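Local coordinates for protein ShdD (Sedimentibacter hydroxybenzoicus, PDB 7AE5) that takes part in the non-oxidative decarboxylation and detoxification of phenolic derivatives under anaerobic conditions, by a precise biochemical role that remains unknown, at residues H[11-14]-H[15-18]. Sequence-based numbering, arbitrary orientation.
Sequences VRKM and VDSP
K13 sends CG anti to its backbone N (chi1 171°) and then bends at each later torsion, a curled path that delivers the ammonium group to D16, three residues further along the same strand. The two side chains meet across a classic beta bulge, in which M14 and V15 both face V25 of the antiparallel partner strand 24-28 and both share backbone hydrogen bonds with it. In a regular strand K13 and D16 would lie on opposite faces; the extra residue, with M14 at a helix-like phi/psi of -76°/-58°, lets them reach each other. K13 NZ donates to D16 OD1 at 2.8 Å in a salt bridge, arriving nearly along the C-O axis, while K13 CE follows at 3.5 Å from the same OD1. The lysine chain lies over the bulge on its way, with K13 CG 3.9 Å from V15 O. Because D16 OD2 is near the carboxylate of E24, the lysine probably also offsets a local excess of negative charge. An alanine at D16 would remove the carboxylate, and the K13 ammonium would probably lose its mate and be less firmly held over the bulge.

M14 and V15, by contrast, are buried. M14 packs on V27 and S34 within the three-stranded sheet and also touches D173 of the phenolic acid decarboxylase chain, and the carboxylate of that aspartate forms a salt bridge with R12 NH2; V15 rests on V25 and on N124 of that same neighbouring chain. The bulge therefore sits where the hairpin of 11-16 and 24-28, part of the small zinc-binding subunit, meets its larger partner. Between the two bulge residues the apolar contact is slight, M14 CB lying 4.2 Å from V15 CG2.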
loop_
_atom_site.group_PDB
_atom_site.type_symbol
_atom_site.label_atom_id
_atom_site.label_comp_id
_atom_site.label_asym_id
_atom_site.label_seq_id
_atom_site.Cartn_x
_atom_site.Cartn_y
_atom_site.Cartn_z
ATOM N N VAL H 11 -27.899 46.828 -23.466
ATOM C CA VAL H 11 -28.703 45.703 -23.922
ATOM C C VAL H 11 -29.569 46.173 -25.082
ATOM O O VAL H 11 -30.128 47.273 -25.043
ATOM C CB VAL H 11 -29.572 45.135 -22.780
ATOM C CG1 VAL H 11 -30.652 44.205 -23.322
ATOM C CG2 VAL H 11 -28.702 44.418 -21.757
ATOM N N ARG H 12 -29.668 45.343 -26.119
ATOM C CA ARG H 12 -30.490 45.641 -27.281
ATOM C C ARG H 12 -31.370 44.440 -27.596
ATOM O O ARG H 12 -31.147 43.329 -27.107
ATOM C CB ARG H 12 -29.634 46.005 -28.500
ATOM C CG ARG H 12 -28.836 44.839 -29.053
ATOM C CD ARG H 12 -28.039 45.241 -30.281
ATOM N NE ARG H 12 -27.203 44.145 -30.753
ATOM C CZ ARG H 12 -27.580 43.248 -31.654
ATOM N NH1 ARG H 12 -28.774 43.298 -32.223
ATOM N NH2 ARG H 12 -26.739 42.275 -31.992
ATOM N N LYS H 13 -32.381 44.677 -28.427
ATOM C CA LYS H 13 -33.299 43.623 -28.835
ATOM C C LYS H 13 -32.713 42.847 -30.007
ATOM O O LYS H 13 -32.422 43.425 -31.061
ATOM C CB LYS H 13 -34.656 44.208 -29.210
ATOM C CG LYS H 13 -35.588 43.191 -29.839
ATOM C CD LYS H 13 -37.019 43.438 -29.430
ATOM C CE LYS H 13 -37.558 44.710 -30.053
ATOM N NZ LYS H 13 -37.507 44.639 -31.536
ATOM N N MET H 14 -32.548 41.537 -29.826
ATOM C CA MET H 14 -32.037 40.691 -30.898
ATOM C C MET H 14 -33.109 40.426 -31.949
ATOM O O MET H 14 -32.930 40.746 -33.129
ATOM C CB MET H 14 -31.512 39.375 -30.320
ATOM C CG MET H 14 -30.358 38.770 -31.097
ATOM S SD MET H 14 -30.192 37.005 -30.776
ATOM C CE MET H 14 -29.365 37.038 -29.188
ATOM N N VAL H 15 -34.236 39.848 -31.534
ATOM C CA VAL H 15 -35.300 39.473 -32.457
ATOM C C VAL H 15 -36.641 39.592 -31.752
ATOM O O VAL H 15 -36.732 39.509 -30.524
ATOM C CB VAL H 15 -35.115 38.036 -32.998
ATOM C CG1 VAL H 15 -34.130 38.012 -34.156
ATOM C CG2 VAL H 15 -34.669 37.106 -31.877
ATOM N N ASP H 16 -37.684 39.790 -32.547
ATOM C CA ASP H 16 -39.054 39.569 -32.119
ATOM C C ASP H 16 -39.455 38.133 -32.438
ATOM O O ASP H 16 -38.800 37.442 -33.220
ATOM C CB ASP H 16 -40.004 40.545 -32.813
ATOM C CG ASP H 16 -40.210 41.818 -32.024
ATOM O OD1 ASP H 16 -39.442 42.783 -32.228
ATOM O OD2 ASP H 16 -41.156 41.860 -31.212
ATOM N N SER H 17 -40.543 37.690 -31.826
ATOM C CA SER H 17 -41.044 36.352 -32.111
ATOM C C SER H 17 -41.543 36.291 -33.551
ATOM O O SER H 17 -42.321 37.158 -33.967
ATOM C CB SER H 17 -42.161 35.973 -31.141
ATOM O OG SER H 17 -43.166 36.970 -31.108
ATOM N N PRO H 18 -41.105 35.310 -34.346
ATOM C CA PRO H 18 -41.559 35.251 -35.747
ATOM C C PRO H 18 -43.068 35.147 -35.892
ATOM O O PRO H 18 -43.639 35.744 -36.813
ATOM C CB PRO H 18 -40.844 34.007 -36.294
ATOM C CG PRO H 18 -39.658 33.826 -35.405
ATOM C CD PRO H 18 -40.075 34.299 -34.047
#